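Local coordinates for protein CT_858 (Chlamydia trachomatis, PDB 3DOR) that probably acts as a serine-type endopeptidase, the secreted chlamydial protease known as CPAF, seen here in its mature, dimeric form, at residues 403-408 / 443-448; 356-361 / 452-457; 299-304 / 347-352. All blocks are in the same frame, centred on the assembly; numbering follows the deposited sequence.

All three contacts lie within the range assigned to peptidase family S41. Contact 3 closes first along the chain. Contact 2 opens after it, and contact 1 is nested inside the loop that contact 2 closes. Helix 346-354 ties them together: it supplies residues 347-352 of contact 3, leads into residues 356-361 of contact 2, and packs against Tyr-405 and Ile-445 of contact 1. The centre of contact 1 is about 13 Å from that of either other contact; the centres of contacts 2 and 3 are about 17 Å apart. Contact 2 reaches strand 457-461 of the mixed sheet, contact 1 strand 444-445 of an antiparallel sheet, and the loop of contact 3 follows strand 290-297.

Contact 1. Residues 403-408 / 443-448; sequences EGYTVD and EKIHPH
The one direct hydrogen bond between 403-408 and 443-448 runs from His-446 N to Tyr-405 OH. It is 2.9 Å long and nearly straight, 169° at the hydrogen. The nitrogen lies near the plane of the tyrosine ring, at its edge. Tyr-405 starts away from the other segment, but with CG anti to the backbone N (chi1 -163°) the ring leads the hydroxyl back to it.

A water makes the second polar link. It donates to Gly-404 O at 2.7 Å and lies 3.2 Å from His-448 NE2, in the plane of the imidazole. His-448 ND1 bonds to Val-451 N and Arg-450 N, which helps fix the ring.

The remaining contacts are packing. Tyr-405 OH also meets the His-446 ring at its edge, 3.6 Å from CD2. The NE2 of that ring bonds to Tyr-414 of helix 409-428. Tyr-405 CE1 is 4.3 Å from Ile-445 CG1. Thr-406 OG1 lies 3.7 Å from His-448 CD2, and the two side chains cross at about a right angle.

The beta hairpin 401-402/405-406, turning at Glu-403 and Gly-404, is thus bonded to the residue just after strand 444-445, an antiparallel partner of strand 361-368 in the protease domain.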
loop_
_atom_site.group_PDB
_atom_site.type_symbol
_atom_site.label_atom_id
_atom_site.label_comp_id
_atom_site.label_asym_id
_atom_site.label_seq_id
_atom_site.Cartn_x
_atom_site.Cartn_y
_atom_site.Cartn_z
ATOM N N GLU B 403 -15.668 -3.974 11.890
ATOM C CA GLU B 403 -16.352 -4.187 10.621
ATOM C C GLU B 403 -17.677 -4.909 10.828
ATOM O O GLU B 403 -18.060 -5.793 10.054
ATOM C CB GLU B 403 -15.450 -4.945 9.641
ATOM C CG GLU B 403 -14.249 -4.104 9.220
ATOM C CD GLU B 403 -13.414 -4.747 8.129
ATOM O OE1 GLU B 403 -13.965 -5.033 7.039
ATOM O OE2 GLU B 403 -12.204 -4.954 8.361
ATOM N N GLY B 404 -18.369 -4.511 11.892
ATOM C CA GLY B 404 -19.655 -5.087 12.212
ATOM C C GLY B 404 -19.620 -6.055 13.373
ATOM O O GLY B 404 -20.614 -6.198 14.088
ATOM N N TYR B 405 -18.492 -6.731 13.575
ATOM C CA TYR B 405 -18.416 -7.697 14.664
ATOM C C TYR B 405 -18.304 -7.014 16.022
ATOM O O TYR B 405 -17.393 -6.221 16.261
ATOM C CB TYR B 405 -17.245 -8.654 14.465
ATOM C CG TYR B 405 -17.360 -9.899 15.312
ATOM C CD1 TYR B 405 -18.079 -11.005 14.861
ATOM C CD2 TYR B 405 -16.755 -9.972 16.564
ATOM C CE1 TYR B 405 -18.191 -12.161 15.638
ATOM C CE2 TYR B 405 -16.860 -11.126 17.355
ATOM C CZ TYR B 405 -17.580 -12.214 16.883
ATOM O OH TYR B 405 -17.692 -13.344 17.658
ATOM N N THR B 406 -19.238 -7.343 16.908
ATOM C CA THR B 406 -19.293 -6.743 18.236
ATOM C C THR B 406 -18.034 -6.964 19.066
ATOM O O THR B 406 -17.589 -8.100 19.232
ATOM C CB THR B 406 -20.509 -7.279 19.022
ATOM O OG1 THR B 406 -21.708 -7.075 18.255
ATOM C CG2 THR B 406 -20.628 -6.551 20.364
ATOM N N VAL B 407 -17.462 -5.877 19.585
ATOM C CA VAL B 407 -16.253 -5.973 20.400
ATOM C C VAL B 407 -16.581 -6.289 21.857
ATOM O O VAL B 407 -17.462 -5.677 22.465
ATOM C CB VAL B 407 -15.397 -4.683 20.314
ATOM C CG1 VAL B 407 -14.299 -4.695 21.385
ATOM C CG2 VAL B 407 -14.759 -4.591 18.924
ATOM N N ASP B 408 -15.834 -7.250 22.392
ATOM C CA ASP B 408 -15.986 -7.767 23.751
ATOM C C ASP B 408 -14.634 -7.947 24.419
ATOM O O ASP B 408 -13.601 -7.763 23.794
ATOM C CB ASP B 408 -16.632 -9.156 23.677
ATOM C CG ASP B 408 -17.909 -9.228 24.429
ATOM O OD1 ASP B 408 -18.537 -10.308 24.433
ATOM O OD2 ASP B 408 -18.284 -8.194 25.019
ATOM N N GLU B 443 -11.877 -18.181 18.067
ATOM C CA GLU B 443 -12.117 -19.613 18.046
ATOM C C GLU B 443 -13.522 -19.885 17.551
ATOM O O GLU B 443 -13.797 -20.905 16.910
ATOM C CB GLU B 443 -11.964 -20.179 19.448
ATOM C CG GLU B 443 -10.575 -19.984 19.996
ATOM C CD GLU B 443 -9.960 -21.283 20.448
ATOM O OE1 GLU B 443 -10.467 -21.855 21.438
ATOM O OE2 GLU B 443 -8.978 -21.731 19.809
ATOM N N LYS B 444 -14.423 -18.964 17.853
ATOM C CA LYS B 444 -15.794 -19.147 17.433
ATOM C C LYS B 444 -16.510 -17.829 17.300
ATOM O O LYS B 444 -16.082 -16.809 17.841
ATOM C CB LYS B 444 -16.538 -20.041 18.433
ATOM C CG LYS B 444 -16.513 -19.529 19.863
ATOM C CD LYS B 444 -17.143 -20.523 20.836
ATOM C CE LYS B 444 -16.351 -21.814 20.918
ATOM N NZ LYS B 444 -16.837 -22.709 22.014
ATOM N N ILE B 445 -17.588 -17.863 16.535
ATOM C CA ILE B 445 -18.416 -16.700 16.347
ATOM C C ILE B 445 -19.393 -16.693 17.499
ATOM O O ILE B 445 -20.010 -17.711 17.812
ATOM C CB ILE B 445 -19.178 -16.767 15.014
ATOM C CG1 ILE B 445 -18.310 -16.142 13.919
ATOM C CG2 ILE B 445 -20.510 -16.050 15.139
ATOM C CD1 ILE B 445 -18.405 -16.830 12.619
ATOM N N HIS B 446 -19.507 -15.547 18.150
ATOM C CA HIS B 446 -20.427 -15.395 19.259
ATOM C C HIS B 446 -21.610 -14.623 18.728
ATOM O O HIS B 446 -21.445 -13.694 17.946
ATOM C CB HIS B 446 -19.723 -14.659 20.397
ATOM C CG HIS B 446 -18.553 -15.415 20.934
ATOM N ND1 HIS B 446 -18.686 -16.426 21.863
ATOM C CD2 HIS B 446 -17.242 -15.389 20.592
ATOM C CE1 HIS B 446 -17.508 -16.988 22.067
ATOM N NE2 HIS B 446 -16.616 -16.378 21.307
ATOM N N PRO B 447 -22.828 -15.010 19.129
ATOM C CA PRO B 447 -24.034 -14.326 18.657
ATOM C C PRO B 447 -24.079 -12.834 18.937
ATOM O O PRO B 447 -23.701 -12.382 20.018
ATOM C CB PRO B 447 -25.169 -15.098 19.335
ATOM C CG PRO B 447 -24.512 -15.773 20.503
ATOM C CD PRO B 447 -23.157 -16.144 20.009
ATOM N N HIS B 448 -24.520 -12.079 17.935
ATOM C CA HIS B 448 -24.646 -10.630 18.037
ATOM C C HIS B 448 -25.513 -10.406 19.274
ATOM O O HIS B 448 -26.427 -11.179 19.544
ATOM C CB HIS B 448 -25.328 -10.089 16.776
ATOM C CG HIS B 448 -25.376 -8.596 16.690
ATOM N ND1 HIS B 448 -26.354 -7.844 17.305
ATOM C CD2 HIS B 448 -24.578 -7.712 16.041
ATOM C CE1 HIS B 448 -26.158 -6.563 17.036
ATOM N NE2 HIS B 448 -25.087 -6.459 16.269
HETATM O O HOH W 1 -22.861 -4.886 14.623
#

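Contact 2. Residues 356-361 / 452-457; sequences LTDRPL and QYSKPI. With SO4 (sulfate ion), chain Q.
Gln-452 has CG anti to its carbonyl carbon (chi1 -57°) and then runs extended, which carries its amide alongside Thr-357 and Asp-358. Its CB rests 3.2 Å from Thr-357 O, and its OE1 reaches to 3.3 Å from Asp-358 CB. A water donates to both Asp-358 O and Gln-452 OE1, at 2.9 Å each. The NE2 of the same amide bonds to His-448 O, so both ends are held. No direct hydrogen bond joins the two segments.

Deeper in, Ile-457 CD1 touches Leu-356 CB at 4.1 Å, and Leu-356 CD2 meets Tyr-453 CB. Leu-356 and Ile-457 also pack on Ile-336 of strand 333-337, and Tyr-453 on Leu-334. The contact sits at the start of strand 457-461, a parallel neighbour of 333-337 in the central mixed sheet.

Thr-357 OG1 donates to Arg-359 O at 2.6 Å, tying the threonine side chain to the backbone two residues on. Arg-359 extends from CG to NE and grips a sulfate, probably from the crystallisation liquor, edge-on. Arg-359 NE donates to sulfate O2 at 2.7 Å and Arg-359 NH2 to sulfate O4 at 3.0 Å, both nearly straight. NH2 also bonds to Asn-479 O.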
loop_
_atom_site.group_PDB
_atom_site.type_symbol
_atom_site.label_atom_id
_atom_site.label_comp_id
_atom_site.label_asym_id
_atom_site.label_seq_id
_atom_site.Cartn_x
_atom_site.Cartn_y
_atom_site.Cartn_z
ATOM N N LEU B 356 -26.805 -14.407 12.464
ATOM C CA LEU B 356 -27.591 -15.518 11.949
ATOM C C LEU B 356 -27.602 -16.720 12.873
ATOM O O LEU B 356 -27.849 -17.844 12.434
ATOM C CB LEU B 356 -27.057 -15.936 10.592
ATOM C CG LEU B 356 -27.100 -14.844 9.524
ATOM C CD1 LEU B 356 -26.298 -15.295 8.310
ATOM C CD2 LEU B 356 -28.545 -14.550 9.160
ATOM N N THR B 357 -27.325 -16.488 14.151
ATOM C CA THR B 357 -27.310 -17.577 15.117
ATOM C C THR B 357 -27.579 -17.082 16.532
ATOM O O THR B 357 -27.365 -15.907 16.834
ATOM C CB THR B 357 -25.955 -18.300 15.114
ATOM O OG1 THR B 357 -25.998 -19.386 16.048
ATOM C CG2 THR B 357 -24.833 -17.339 15.511
ATOM N N ASP B 358 -28.058 -17.984 17.388
ATOM C CA ASP B 358 -28.324 -17.659 18.786
ATOM C C ASP B 358 -27.383 -18.481 19.672
ATOM O O ASP B 358 -27.456 -18.429 20.901
ATOM C CB ASP B 358 -29.793 -17.938 19.146
ATOM C CG ASP B 358 -30.186 -19.402 18.972
ATOM O OD1 ASP B 358 -29.410 -20.175 18.373
ATOM O OD2 ASP B 358 -31.287 -19.776 19.425
ATOM N N ARG B 359 -26.498 -19.233 19.024
ATOM C CA ARG B 359 -25.510 -20.071 19.703
ATOM C C ARG B 359 -24.153 -19.865 19.030
ATOM O O ARG B 359 -24.077 -19.531 17.849
ATOM C CB ARG B 359 -25.912 -21.557 19.628
ATOM C CG ARG B 359 -26.045 -22.125 18.203
ATOM C CD ARG B 359 -26.666 -23.528 18.213
ATOM N NE ARG B 359 -26.932 -24.045 16.871
ATOM C CZ ARG B 359 -26.040 -24.673 16.113
ATOM N NH1 ARG B 359 -24.808 -24.872 16.562
ATOM N NH2 ARG B 359 -26.378 -25.105 14.907
ATOM N N PRO B 360 -23.059 -20.052 19.778
ATOM C CA PRO B 360 -21.739 -19.864 19.169
ATOM C C PRO B 360 -21.477 -20.845 18.026
ATOM O O PRO B 360 -21.984 -21.968 18.025
ATOM C CB PRO B 360 -20.786 -20.059 20.346
ATOM C CG PRO B 360 -21.532 -21.028 21.223
ATOM C CD PRO B 360 -22.942 -20.490 21.181
ATOM N N LEU B 361 -20.691 -20.403 17.051
ATOM C CA LEU B 361 -20.352 -21.231 15.899
ATOM C C LEU B 361 -18.839 -21.451 15.825
ATOM O O LEU B 361 -18.075 -20.496 15.743
ATOM C CB LEU B 361 -20.835 -20.558 14.607
ATOM C CG LEU B 361 -22.331 -20.235 14.498
ATOM C CD1 LEU B 361 -22.603 -19.465 13.214
ATOM C CD2 LEU B 361 -23.134 -21.521 14.539
ATOM N N GLN B 452 -30.295 -11.745 16.303
ATOM C CA GLN B 452 -29.933 -13.146 16.128
ATOM C C GLN B 452 -31.036 -13.916 15.401
ATOM O O GLN B 452 -32.062 -14.225 16.001
ATOM C CB GLN B 452 -29.727 -13.821 17.496
ATOM C CG GLN B 452 -28.684 -13.195 18.420
ATOM C CD GLN B 452 -28.774 -13.753 19.837
ATOM O OE1 GLN B 452 -29.403 -14.786 20.061
ATOM N NE2 GLN B 452 -28.136 -13.080 20.792
ATOM N N TYR B 453 -30.853 -14.240 14.128
ATOM C CA TYR B 453 -31.884 -15.017 13.454
ATOM C C TYR B 453 -31.713 -16.454 13.958
ATOM O O TYR B 453 -30.622 -17.023 13.860
ATOM C CB TYR B 453 -31.706 -14.962 11.944
ATOM C CG TYR B 453 -32.900 -15.510 11.189
ATOM C CD1 TYR B 453 -34.112 -14.822 11.172
ATOM C CD2 TYR B 453 -32.820 -16.718 10.494
ATOM C CE1 TYR B 453 -35.214 -15.319 10.485
ATOM C CE2 TYR B 453 -33.918 -17.222 9.804
ATOM C CZ TYR B 453 -35.108 -16.516 9.805
ATOM O OH TYR B 453 -36.193 -16.999 9.119
ATOM N N SER B 454 -32.777 -17.043 14.496
ATOM C CA SER B 454 -32.685 -18.396 15.037
ATOM C C SER B 454 -33.589 -19.408 14.360
ATOM O O SER B 454 -33.741 -20.515 14.852
ATOM C CB SER B 454 -32.988 -18.385 16.544
ATOM O OG SER B 454 -34.285 -17.854 16.802
ATOM N N LYS B 455 -34.200 -19.036 13.244
ATOM C CA LYS B 455 -35.069 -19.962 12.539
ATOM C C LYS B 455 -34.282 -20.692 11.454
ATOM O O LYS B 455 -33.125 -20.385 11.223
ATOM C CB LYS B 455 -36.260 -19.201 11.960
ATOM C CG LYS B 455 -37.055 -18.549 13.068
ATOM C CD LYS B 455 -38.211 -17.724 12.588
ATOM C CE LYS B 455 -38.768 -16.911 13.761
ATOM N NZ LYS B 455 -40.095 -16.340 13.461
ATOM N N PRO B 456 -34.898 -21.677 10.788
ATOM C CA PRO B 456 -34.142 -22.381 9.749
ATOM C C PRO B 456 -33.618 -21.512 8.611
ATOM O O PRO B 456 -34.233 -20.523 8.217
ATOM C CB PRO B 456 -35.098 -23.495 9.295
ATOM C CG PRO B 456 -36.446 -23.083 9.827
ATOM C CD PRO B 456 -36.152 -22.381 11.108
ATOM N N ILE B 457 -32.450 -21.893 8.109
ATOM C CA ILE B 457 -31.788 -21.168 7.048
ATOM C C ILE B 457 -31.332 -22.099 5.939
ATOM O O ILE B 457 -30.795 -23.193 6.197
ATOM C CB ILE B 457 -30.517 -20.436 7.577
ATOM C CG1 ILE B 457 -30.894 -19.443 8.675
ATOM C CG2 ILE B 457 -29.815 -19.711 6.429
ATOM C CD1 ILE B 457 -29.690 -18.762 9.331
HETATM S S SO4 Q . -30.088 -24.515 15.143
HETATM O O1 SO4 Q . -31.353 -23.913 14.562
HETATM O O2 SO4 Q . -29.448 -23.493 16.054
HETATM O O3 SO4 Q . -30.395 -25.757 15.963
HETATM O O4 SO4 Q . -29.207 -24.900 13.972
HETATM O O HOH W 2 -28.320 -16.109 22.353
#

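Contact 3. Residues 299-304 / 347-352; sequences PTYSWQ and LYLYAL
The loop 299-304 passes beside helix 346-354 with Tyr-301 and Leu-349 nearest, their CA atoms 6.0 Å apart, and turns into a short 3-10 segment at Trp-303. Within the loop, Thr-300 OG1 accepts from Ser-302 N in an ST turn.

Tyr-348 points from the helix toward the loop, its CG anti to the backbone N (chi1 174°). Its ring is sandwiched. Trp-303 CB sits over the centre of one face, 3.8 Å from the centroid and 11° off the normal, a CH-pi contact. Leu-352 CG of its own helix lies over the opposite face, nearer the rim. The indole is turned 43° to the phenol plane, with Trp-303 CD1 3.7 Å from Tyr-348 CG. Backbone carbonyls also meet this ring: Tyr-301 O comes within 3.2 Å of Tyr-348 CD2, and Thr-300 O lies at the ring edge. A water in the ring plane links the hydroxyl to the loop. It donates to Thr-300 O and lies 2.7 Å from Tyr-348 OH.

Tyr-301 packs against the next helix residue. Leu-349 CD2 lies over one face of its ring, a second CH-pi contact, 4.0 Å from the centroid. Leu-352 CD1 approaches the same ring obliquely, 4.0 Å from Tyr-301 CE2. The phenol oxygen bonds to Gln-338, and the indole NE1 of Trp-303 bonds to Glu-403, so both polar ends are satisfied.

The buried contact is flanked by two further helices. Helix 316-330 receives Trp-303, Tyr-348 and Leu-352; the Trp-303 and Trp-317 rings meet edge-to-face. Cys-468 of helix 468-478 touches both Tyr-301 and Leu-349, with Ala-469 and Phe-472 alongside. The loop belongs to the beta-alpha-beta crossover from strand 290-297 through helix 316-330 to the parallel neighbour strand 333-337.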
loop_
_atom_site.group_PDB
_atom_site.type_symbol
_atom_site.label_atom_id
_atom_site.label_comp_id
_atom_site.label_asym_id
_atom_site.label_seq_id
_atom_site.Cartn_x
_atom_site.Cartn_y
_atom_site.Cartn_z
ATOM N N PRO B 299 -24.091 -10.452 -1.670
ATOM C CA PRO B 299 -23.295 -10.385 -2.897
ATOM C C PRO B 299 -21.772 -10.423 -2.793
ATOM O O PRO B 299 -21.096 -10.955 -3.684
ATOM C CB PRO B 299 -23.812 -9.102 -3.549
ATOM C CG PRO B 299 -23.963 -8.196 -2.365
ATOM C CD PRO B 299 -24.553 -9.104 -1.274
ATOM N N THR B 300 -21.233 -9.861 -1.721
ATOM C CA THR B 300 -19.789 -9.831 -1.532
ATOM C C THR B 300 -19.484 -9.611 -0.061
ATOM O O THR B 300 -20.355 -9.158 0.690
ATOM C CB THR B 300 -19.150 -8.671 -2.320
ATOM O OG1 THR B 300 -17.754 -8.600 -2.011
ATOM C CG2 THR B 300 -19.804 -7.340 -1.939
ATOM N N TYR B 301 -18.261 -9.941 0.353
ATOM C CA TYR B 301 -17.866 -9.723 1.730
ATOM C C TYR B 301 -16.907 -8.544 1.856
ATOM O O TYR B 301 -16.381 -8.263 2.932
ATOM C CB TYR B 301 -17.294 -11.003 2.356
ATOM C CG TYR B 301 -18.366 -12.070 2.530
ATOM C CD1 TYR B 301 -18.485 -13.122 1.621
ATOM C CD2 TYR B 301 -19.314 -11.980 3.556
ATOM C CE1 TYR B 301 -19.526 -14.058 1.720
ATOM C CE2 TYR B 301 -20.365 -12.920 3.664
ATOM C CZ TYR B 301 -20.461 -13.949 2.737
ATOM O OH TYR B 301 -21.503 -14.851 2.788
ATOM N N SER B 302 -16.661 -7.854 0.752
ATOM C CA SER B 302 -15.840 -6.656 0.838
ATOM C C SER B 302 -16.938 -5.597 0.764
ATOM O O SER B 302 -17.282 -5.088 -0.305
ATOM C CB SER B 302 -14.841 -6.555 -0.328
ATOM O OG SER B 302 -15.487 -6.334 -1.554
ATOM N N TRP B 303 -17.524 -5.317 1.924
ATOM C CA TRP B 303 -18.635 -4.384 2.036
ATOM C C TRP B 303 -18.497 -3.061 1.298
ATOM O O TRP B 303 -19.487 -2.528 0.802
ATOM C CB TRP B 303 -18.946 -4.111 3.513
ATOM C CG TRP B 303 -17.763 -3.682 4.319
ATOM C CD1 TRP B 303 -16.793 -4.485 4.859
ATOM C CD2 TRP B 303 -17.435 -2.343 4.705
ATOM N NE1 TRP B 303 -15.884 -3.723 5.563
ATOM C CE2 TRP B 303 -16.256 -2.407 5.482
ATOM C CE3 TRP B 303 -18.026 -1.095 4.468
ATOM C CZ2 TRP B 303 -15.661 -1.267 6.032
ATOM C CZ3 TRP B 303 -17.431 0.038 5.015
ATOM C CH2 TRP B 303 -16.260 -0.057 5.787
ATOM N N GLN B 304 -17.282 -2.538 1.220
ATOM C CA GLN B 304 -17.051 -1.263 0.557
ATOM C C GLN B 304 -17.300 -1.296 -0.954
ATOM O O GLN B 304 -17.545 -0.260 -1.568
ATOM C CB GLN B 304 -15.622 -0.778 0.862
ATOM C CG GLN B 304 -15.290 -0.807 2.359
ATOM C CD GLN B 304 -14.025 -0.039 2.730
ATOM O OE1 GLN B 304 -13.978 1.195 2.646
ATOM N NE2 GLN B 304 -12.993 -0.767 3.150
ATOM N N LEU B 347 -13.549 -10.168 8.937
ATOM C CA LEU B 347 -14.249 -9.587 10.079
ATOM C C LEU B 347 -15.703 -9.266 9.729
ATOM O O LEU B 347 -16.600 -9.441 10.558
ATOM C CB LEU B 347 -13.520 -8.331 10.573
ATOM C CG LEU B 347 -12.133 -8.550 11.211
ATOM C CD1 LEU B 347 -11.433 -7.204 11.366
ATOM C CD2 LEU B 347 -12.267 -9.255 12.565
ATOM N N TYR B 348 -15.932 -8.806 8.504
ATOM C CA TYR B 348 -17.282 -8.485 8.047
ATOM C C TYR B 348 -18.088 -9.779 7.912
ATOM O O TYR B 348 -19.263 -9.842 8.277
ATOM C CB TYR B 348 -17.222 -7.762 6.709
ATOM C CG TYR B 348 -18.579 -7.506 6.083
ATOM C CD1 TYR B 348 -19.488 -6.618 6.671
ATOM C CD2 TYR B 348 -18.936 -8.120 4.881
ATOM C CE1 TYR B 348 -20.718 -6.343 6.069
ATOM C CE2 TYR B 348 -20.160 -7.855 4.268
ATOM C CZ TYR B 348 -21.046 -6.961 4.864
ATOM O OH TYR B 348 -22.233 -6.659 4.240
ATOM N N LEU B 349 -17.440 -10.808 7.371
ATOM C CA LEU B 349 -18.050 -12.123 7.219
ATOM C C LEU B 349 -18.482 -12.581 8.613
ATOM O O LEU B 349 -19.588 -13.090 8.794
ATOM C CB LEU B 349 -17.024 -13.107 6.627
ATOM C CG LEU B 349 -17.253 -14.635 6.570
ATOM C CD1 LEU B 349 -17.072 -15.205 7.927
ATOM C CD2 LEU B 349 -18.636 -14.983 6.036
ATOM N N TYR B 350 -17.608 -12.377 9.599
ATOM C CA TYR B 350 -17.897 -12.773 10.978
ATOM C C TYR B 350 -19.069 -11.993 11.567
ATOM O O TYR B 350 -19.852 -12.538 12.335
ATOM C CB TYR B 350 -16.655 -12.584 11.870
ATOM C CG TYR B 350 -15.563 -13.618 11.665
ATOM C CD1 TYR B 350 -15.677 -14.608 10.684
ATOM C CD2 TYR B 350 -14.411 -13.609 12.455
ATOM C CE1 TYR B 350 -14.673 -15.564 10.492
ATOM C CE2 TYR B 350 -13.407 -14.554 12.274
ATOM C CZ TYR B 350 -13.543 -15.528 11.291
ATOM O OH TYR B 350 -12.542 -16.449 11.108
ATOM N N ALA B 351 -19.187 -10.718 11.217
ATOM C CA ALA B 351 -20.287 -9.903 11.719
ATOM C C ALA B 351 -21.623 -10.445 11.202
ATOM O O ALA B 351 -22.589 -10.568 11.947
ATOM C CB ALA B 351 -20.107 -8.458 11.277
ATOM N N LEU B 352 -21.680 -10.766 9.918
ATOM C CA LEU B 352 -22.906 -11.294 9.337
ATOM C C LEU B 352 -23.290 -12.627 9.968
ATOM O O LEU B 352 -24.460 -12.857 10.273
ATOM C CB LEU B 352 -22.755 -11.437 7.823
ATOM C CG LEU B 352 -22.408 -10.126 7.106
ATOM C CD1 LEU B 352 -22.667 -10.301 5.604
ATOM C CD2 LEU B 352 -23.260 -8.973 7.653
HETATM O O HOH W 3 -22.470 -7.608 1.776
#